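Side-chain contacts in mitochondrial enolase superfamily member 1 (Homo sapiens, PDB 4A35), which catalyses the magnesium-dependent dehydration of L-fuconate to 2-keto-3-deoxy-L-fuconate in the breakdown of L-fucose: residues A[235-238]-A[239-243]; A[313-316]-A[317-321]; A[433-436]-A[437-440]. All coordinates share one frame; numbering follows the deposited sequence.

Contact 1: residues A[235-238]-A[239-243]; sequences CQII and RDMIG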
loop_
_atom_site.group_PDB
_atom_site.type_symbol
_atom_site.label_atom_id
_atom_site.label_comp_id
_atom_site.label_asym_id
_atom_site.label_seq_id
_atom_site.Cartn_x
_atom_site.Cartn_y
_atom_site.Cartn_z
ATOM N N CYS A 235 19.059 -26.770 0.598
ATOM C CA CYS A 235 17.951 -27.626 1.025
ATOM C C CYS A 235 18.474 -29.044 1.246
ATOM O O CYS A 235 18.092 -29.667 2.226
ATOM C CB CYS A 235 16.810 -27.598 0.009
ATOM S SG CYS A 235 15.878 -26.055 0.015
ATOM N N GLN A 236 19.398 -29.511 0.392
ATOM C CA GLN A 236 20.031 -30.844 0.548
ATOM C C GLN A 236 20.772 -30.938 1.901
ATOM O O GLN A 236 20.558 -31.890 2.660
ATOM C CB GLN A 236 20.996 -31.160 -0.603
ATOM C CG GLN A 236 21.471 -32.631 -0.614
ATOM C CD GLN A 236 20.321 -33.581 -0.847
ATOM O OE1 GLN A 236 19.670 -33.550 -1.879
ATOM N NE2 GLN A 236 19.989 -34.383 0.135
ATOM N N ILE A 237 21.568 -29.930 2.221
ATOM C CA ILE A 237 22.314 -29.898 3.490
ATOM C C ILE A 237 21.338 -29.927 4.677
ATOM O O ILE A 237 21.526 -30.728 5.596
ATOM C CB ILE A 237 23.289 -28.689 3.557
ATOM C CG1 ILE A 237 24.496 -28.920 2.613
ATOM C CG2 ILE A 237 23.745 -28.396 5.010
ATOM C CD1 ILE A 237 25.189 -27.697 2.187
ATOM N N ILE A 238 20.297 -29.075 4.662
ATOM C CA ILE A 238 19.388 -29.023 5.804
ATOM C C ILE A 238 18.631 -30.355 5.939
ATOM O O ILE A 238 18.593 -30.922 7.026
ATOM C CB ILE A 238 18.440 -27.801 5.729
ATOM C CG1 ILE A 238 19.272 -26.480 5.787
ATOM C CG2 ILE A 238 17.405 -27.851 6.863
ATOM C CD1 ILE A 238 18.377 -25.192 5.397
ATOM N N ARG A 239 18.022 -30.829 4.848
ATOM C CA ARG A 239 17.236 -32.062 4.859
ATOM C C ARG A 239 18.096 -33.278 5.308
ATOM O O ARG A 239 17.582 -34.084 6.086
ATOM C CB ARG A 239 16.528 -32.276 3.490
ATOM C CG ARG A 239 15.539 -33.444 3.425
ATOM C CD ARG A 239 14.569 -33.494 4.587
ATOM N NE ARG A 239 13.300 -32.837 4.287
ATOM C CZ ARG A 239 12.349 -32.643 5.183
ATOM N NH1 ARG A 239 12.544 -32.988 6.454
ATOM N NH2 ARG A 239 11.200 -32.077 4.827
ATOM N N ASP A 240 19.403 -33.336 4.950
ATOM C CA ASP A 240 20.317 -34.393 5.395
ATOM C C ASP A 240 20.666 -34.264 6.889
ATOM O O ASP A 240 20.910 -35.291 7.529
ATOM C CB ASP A 240 21.621 -34.378 4.582
ATOM C CG ASP A 240 21.507 -34.836 3.131
ATOM O OD1 ASP A 240 20.442 -35.437 2.759
ATOM O OD2 ASP A 240 22.445 -34.557 2.353
ATOM N N MET A 241 20.758 -33.013 7.423
ATOM C CA MET A 241 21.076 -32.770 8.847
ATOM C C MET A 241 19.868 -33.083 9.718
ATOM O O MET A 241 20.023 -33.691 10.771
ATOM C CB MET A 241 21.508 -31.310 9.131
ATOM C CG MET A 241 22.872 -30.860 8.577
ATOM S SD MET A 241 24.346 -31.616 9.286
ATOM C CE MET A 241 24.265 -31.003 10.986
ATOM N N ILE A 242 18.672 -32.624 9.303
ATOM C CA ILE A 242 17.448 -32.726 10.111
ATOM C C ILE A 242 16.676 -34.057 9.916
ATOM O O ILE A 242 15.883 -34.415 10.786
ATOM C CB ILE A 242 16.516 -31.481 9.931
ATOM C CG1 ILE A 242 15.706 -31.506 8.597
ATOM C CG2 ILE A 242 17.321 -30.165 10.108
ATOM C CD1 ILE A 242 14.554 -30.431 8.512
ATOM N N GLY A 243 16.908 -34.772 8.817
ATOM C CA GLY A 243 16.203 -36.030 8.571
ATOM C C GLY A 243 14.805 -35.849 7.971
ATOM O O GLY A 243 14.275 -34.725 7.927
#
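I238 and I242, one turn apart on the last stretch of helix 228-242, make the tightly packed side of this contact. Their CG2 methyls meet at 4.0 Å, the two side chains slanting across one another. At I242 the CG1 branch sits between the backbone N and the carbonyl carbon (chi1 77°), which leaves CG2 beside the backbone N and facing back along the helix to I238. Both CG1 and CG2 of I242 also lie against the I238 carbonyl oxygen, whose hydrogen bond from I242 N (2.8 Å) is almost in line with the C=O. Around this pair V222 and L248 pack on I238, and F220 on I242. The helix is the crossover of the beta-alpha-beta unit formed with the parallel strands 219-223 and 247-251 of the enolase-type C-terminal barrel, and these isoleucines belong to the face laid on those strands; the I238 side chain is about 8 Å from that of K223, the probable proton donor/acceptor. The loose, solvent side is that of Q236 and the exposed D240. A bend at chi2 (64°) carries the Q236 amide forward along the helix, and NE2 donates to D240 OD1 at 2.9 Å. That oxygen lies in the amide plane, but NE2 stands above the carboxylate plane, and the bond is bent (135°); a longer, weak bond runs from the same NE2 to D240 OD2 at 3.3 Å. R239, at the flank, is well held: it packs on L248, NH1 bonds K246 O and NH2 F271 O, and NH1 also meets G243 O at 2.9 Å, close to the guanidinium plane. G243, with positive phi, ends the helix, its N still bonded to R239 O. I237 CG2 meets M241 CG loosely at 4.4 Å, where both pack on helix 202-214.

Contact 2: residues A[313-316]-A[317-321]; sequences IFKQ and LLQAK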
loop_
_atom_site.group_PDB
_atom_site.type_symbol
_atom_site.label_atom_id
_atom_site.label_comp_id
_atom_site.label_asym_id
_atom_site.label_seq_id
_atom_site.Cartn_x
_atom_site.Cartn_y
_atom_site.Cartn_z
ATOM N N ILE A 313 -6.946 -7.497 2.067
ATOM C CA ILE A 313 -6.132 -8.459 1.328
ATOM C C ILE A 313 -6.322 -9.819 1.988
ATOM O O ILE A 313 -6.534 -10.780 1.266
ATOM C CB ILE A 313 -4.619 -8.042 1.254
ATOM C CG1 ILE A 313 -4.441 -6.596 0.579
ATOM C CG2 ILE A 313 -3.822 -9.119 0.438
ATOM C CD1 ILE A 313 -4.915 -6.571 -0.971
ATOM N N PHE A 314 -6.193 -9.913 3.327
ATOM C CA PHE A 314 -6.397 -11.221 3.981
ATOM C C PHE A 314 -7.809 -11.788 3.706
ATOM O O PHE A 314 -7.974 -12.989 3.500
ATOM C CB PHE A 314 -6.155 -11.128 5.473
ATOM C CG PHE A 314 -4.668 -11.220 5.802
ATOM C CD1 PHE A 314 -3.934 -12.377 5.496
ATOM C CD2 PHE A 314 -4.022 -10.177 6.438
ATOM C CE1 PHE A 314 -2.570 -12.475 5.843
ATOM C CE2 PHE A 314 -2.670 -10.284 6.810
ATOM C CZ PHE A 314 -1.955 -11.429 6.503
ATOM N N LYS A 315 -8.817 -10.940 3.732
ATOM C CA LYS A 315 -10.177 -11.398 3.459
ATOM C C LYS A 315 -10.256 -12.089 2.105
ATOM O O LYS A 315 -10.782 -13.189 2.007
ATOM C CB LYS A 315 -11.193 -10.237 3.531
ATOM C CG LYS A 315 -12.603 -10.656 3.032
ATOM C CD LYS A 315 -13.533 -9.470 2.981
ATOM C CE LYS A 315 -13.324 -8.566 1.741
ATOM N NZ LYS A 315 -14.562 -7.754 1.461
ATOM N N GLN A 316 -9.675 -11.485 1.087
ATOM C CA GLN A 316 -9.729 -12.052 -0.281
ATOM C C GLN A 316 -8.878 -13.294 -0.394
ATOM O O GLN A 316 -9.293 -14.226 -1.080
ATOM C CB GLN A 316 -9.313 -11.010 -1.321
ATOM C CG GLN A 316 -10.359 -9.831 -1.371
ATOM C CD GLN A 316 -9.727 -8.760 -2.229
ATOM O OE1 GLN A 316 -9.940 -8.756 -3.432
ATOM N NE2 GLN A 316 -8.864 -7.917 -1.626
ATOM N N LEU A 317 -7.720 -13.346 0.321
ATOM C CA LEU A 317 -6.900 -14.585 0.341
ATOM C C LEU A 317 -7.718 -15.775 0.888
ATOM O O LEU A 317 -7.643 -16.887 0.359
ATOM C CB LEU A 317 -5.634 -14.396 1.226
ATOM C CG LEU A 317 -4.563 -13.454 0.611
ATOM C CD1 LEU A 317 -3.509 -13.070 1.700
ATOM C CD2 LEU A 317 -3.883 -14.123 -0.658
ATOM N N LEU A 318 -8.540 -15.512 1.913
ATOM C CA LEU A 318 -9.410 -16.533 2.525
ATOM C C LEU A 318 -10.577 -16.841 1.543
ATOM O O LEU A 318 -10.902 -17.997 1.332
ATOM C CB LEU A 318 -9.917 -16.046 3.885
ATOM C CG LEU A 318 -8.805 -15.988 4.992
ATOM C CD1 LEU A 318 -9.276 -15.202 6.192
ATOM C CD2 LEU A 318 -8.360 -17.411 5.382
ATOM N N GLN A 319 -11.204 -15.798 0.979
ATOM C CA GLN A 319 -12.329 -15.958 0.015
ATOM C C GLN A 319 -11.945 -16.821 -1.204
ATOM O O GLN A 319 -12.713 -17.708 -1.586
ATOM C CB GLN A 319 -12.839 -14.619 -0.466
ATOM C CG GLN A 319 -13.677 -13.925 0.585
ATOM C CD GLN A 319 -14.062 -12.533 0.148
ATOM O OE1 GLN A 319 -13.237 -11.765 -0.342
ATOM N NE2 GLN A 319 -15.352 -12.219 0.245
ATOM N N ALA A 320 -10.737 -16.566 -1.770
ATOM C CA ALA A 320 -10.239 -17.257 -2.933
ATOM C C ALA A 320 -9.591 -18.603 -2.587
ATOM O O ALA A 320 -9.092 -19.252 -3.514
ATOM C CB ALA A 320 -9.256 -16.379 -3.705
ATOM N N LYS A 321 -9.505 -18.983 -1.274
ATOM C CA LYS A 321 -8.831 -20.221 -0.822
ATOM C C LYS A 321 -7.384 -20.248 -1.376
ATOM O O LYS A 321 -6.904 -21.244 -1.917
ATOM C CB LYS A 321 -9.637 -21.493 -1.214
ATOM C CG LYS A 321 -11.053 -21.464 -0.715
ATOM C CD LYS A 321 -11.698 -22.824 -0.934
ATOM C CE LYS A 321 -13.012 -22.862 -0.223
ATOM N NZ LYS A 321 -13.681 -24.169 -0.434
HETATM O O HOH W 1 -14.450 -9.419 -1.431
#
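L317 CD1 touches both side chains of the preceding turn, F314 CD1 at 3.9 Å and I313 CG2 at 4.2 Å; it meets the phenyl ring obliquely. On the polar side Q319 CG is anti to its own carbonyl carbon (chi1 -75°), and the extended chain carries the amide back toward K315. There OE1 rests 3.6 Å from K315 CG and equally close to Q316 CG, in van der Waals contact, and the two glutamine amides are turned 76° apart. The K315 chain, bent at chi3 (79°), brings NZ to salt bridges with D158 and with D284 of the second subunit, and to a hydrogen bond with Y155 O. A water is a weak extra partner, accepting from NZ at 3.3 Å and donating to Q319 OE1 at 2.9 Å. The Q316 amide faces the same interface, NE2 donating to D283 O and OE1 accepting from L286 N, both of the second subunit. Regular i to i+4 backbone bonds run to A320 N, and K321, with positive phi, closes the helix in a Schellman motif. F314 and L318 pack on strand 325-326 and helix 335-348. Helix 311-319 is thus a connecting helix of an enolase-superfamily barrel, with one face on the barrel and another at the dimer interface.

Contact 3: residues A[433-436]-A[437-440]; sequences EVWK and KLLP. With EDO (1,2-ethanediol), chain H.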
loop_
_atom_site.group_PDB
_atom_site.type_symbol
_atom_site.label_atom_id
_atom_site.label_comp_id
_atom_site.label_asym_id
_atom_site.label_seq_id
_atom_site.Cartn_x
_atom_site.Cartn_y
_atom_site.Cartn_z
ATOM N N GLU A 433 26.001 6.252 18.831
ATOM C CA GLU A 433 27.420 5.799 18.814
ATOM C C GLU A 433 27.726 4.867 17.641
ATOM O O GLU A 433 28.726 5.059 16.938
ATOM C CB GLU A 433 27.816 5.096 20.148
ATOM C CG GLU A 433 29.078 4.202 20.040
ATOM C CD GLU A 433 29.340 3.116 21.081
ATOM O OE1 GLU A 433 29.032 3.363 22.273
ATOM O OE2 GLU A 433 29.938 2.066 20.726
ATOM N N VAL A 434 26.877 3.843 17.437
ATOM C CA VAL A 434 27.130 2.828 16.427
ATOM C C VAL A 434 27.168 3.462 15.026
ATOM O O VAL A 434 28.102 3.176 14.262
ATOM C CB VAL A 434 26.111 1.657 16.537
ATOM C CG1 VAL A 434 26.220 0.689 15.355
ATOM C CG2 VAL A 434 26.286 0.915 17.864
ATOM N N TRP A 435 26.217 4.381 14.723
ATOM C CA TRP A 435 26.147 5.010 13.400
ATOM C C TRP A 435 27.189 6.081 13.228
ATOM O O TRP A 435 27.609 6.292 12.097
ATOM C CB TRP A 435 24.722 5.502 13.105
ATOM C CG TRP A 435 23.822 4.302 13.017
ATOM C CD1 TRP A 435 22.982 3.827 13.991
ATOM C CD2 TRP A 435 23.882 3.281 12.005
ATOM N NE1 TRP A 435 22.479 2.594 13.623
ATOM C CE2 TRP A 435 23.015 2.237 12.407
ATOM C CE3 TRP A 435 24.565 3.164 10.770
ATOM C CZ2 TRP A 435 22.828 1.085 11.637
ATOM C CZ3 TRP A 435 24.429 1.990 10.043
ATOM C CH2 TRP A 435 23.504 1.007 10.437
ATOM N N LYS A 436 27.698 6.687 14.325
ATOM C CA LYS A 436 28.791 7.658 14.198
ATOM C C LYS A 436 30.107 6.882 13.882
ATOM O O LYS A 436 31.001 7.427 13.244
ATOM C CB LYS A 436 28.939 8.510 15.485
ATOM C CG LYS A 436 27.881 9.598 15.619
ATOM C CD LYS A 436 28.020 10.341 16.943
ATOM C CE LYS A 436 27.370 11.710 16.905
ATOM N NZ LYS A 436 27.203 12.278 18.270
ATOM N N LYS A 437 30.180 5.593 14.274
ATOM C CA LYS A 437 31.374 4.778 14.010
ATOM C C LYS A 437 31.279 4.193 12.591
ATOM O O LYS A 437 32.292 4.045 11.916
ATOM C CB LYS A 437 31.498 3.641 15.058
ATOM C CG LYS A 437 32.034 4.140 16.416
ATOM C CD LYS A 437 31.999 3.045 17.504
ATOM C CE LYS A 437 32.715 3.511 18.745
ATOM N NZ LYS A 437 32.741 2.416 19.796
ATOM N N LEU A 438 30.062 3.792 12.173
ATOM C CA LEU A 438 29.878 3.179 10.866
ATOM C C LEU A 438 29.825 4.206 9.731
ATOM O O LEU A 438 30.125 3.857 8.582
ATOM C CB LEU A 438 28.596 2.335 10.847
ATOM C CG LEU A 438 28.654 1.060 11.743
ATOM C CD1 LEU A 438 27.318 0.304 11.706
ATOM C CD2 LEU A 438 29.749 0.101 11.289
ATOM N N LEU A 439 29.308 5.403 10.021
ATOM C CA LEU A 439 29.145 6.470 9.033
ATOM C C LEU A 439 29.698 7.759 9.644
ATOM O O LEU A 439 28.915 8.633 10.027
ATOM C CB LEU A 439 27.654 6.615 8.586
ATOM C CG LEU A 439 27.112 5.512 7.680
ATOM C CD1 LEU A 439 25.551 5.547 7.601
ATOM C CD2 LEU A 439 27.750 5.554 6.287
ATOM N N PRO A 440 31.053 7.843 9.787
ATOM C CA PRO A 440 31.654 9.000 10.476
ATOM C C PRO A 440 31.498 10.286 9.682
ATOM O O PRO A 440 31.402 10.234 8.455
ATOM C CB PRO A 440 33.136 8.602 10.625
ATOM C CG PRO A 440 33.385 7.615 9.555
ATOM C CD PRO A 440 32.097 6.847 9.427
HETATM C C1 EDO H . 34.293 3.071 22.988
HETATM O O1 EDO H . 32.986 2.918 22.447
HETATM C C2 EDO H . 34.612 4.606 22.832
HETATM O O2 EDO H . 34.522 5.018 21.476
#
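The short C-terminal helix 433-438 packs by W435 on the loop after strand 7-16, and this contact spans the helix and the two residues after it. L438 CD1 sits over one face of the W435 indole, 4.1 Å from the centroid of the six-membered ring and 22° off its normal, a CH-pi contact. The same methyl touches V434 CG1 at 3.8 Å, the two aliphatic chains lying side by side. L439 CD1 approaches CE3 of the W435 indole obliquely at 4.1 Å. The ring itself is held by its NE1, bonded to R16 O, and by Y429, which meets it edge-to-face. On the outer side K437, its chain extended beyond CG, runs back to E433: NZ forms a salt bridge with OE2 at 3.0 Å, reaching it from well above the carboxylate plane (57°). NZ also donates to O1 of an ethanediol at 2.7 Å, probably a molecule of the crystallisation liquor. L439 N still bonds W435 O, and P440, without an N-H, makes a CA-H...O contact to K436 O (CA to O 3.3 Å). With K437 exposed, E433 partly so and the ethanediol alongside, the salt bridge is probably partly screened; the apolar contacts of W435, V434 and L438 lie on the more covered side.

In the fold
Each contact includes the C-terminal end of a helix, but the settings differ. Contacts 1 and 2 sit on two connecting helices of the same barrel domain, each linking two parallel strands in sequence, with centres about 33 Å apart and no touch. Contact 2 is the most buried, and its polar ends are shared between its own chain and the second subunit; contact 1 is partly buried, apolar toward the strands and polar outside, with its arginine bonded within its own chain. Contact 3 is a surface contact on the C-terminal helix, about 45 Å from contact 2 between centres and across the chain's centre from it, where an indole face takes a leucine methyl beside some aliphatic packing and a salt bridge faces outward.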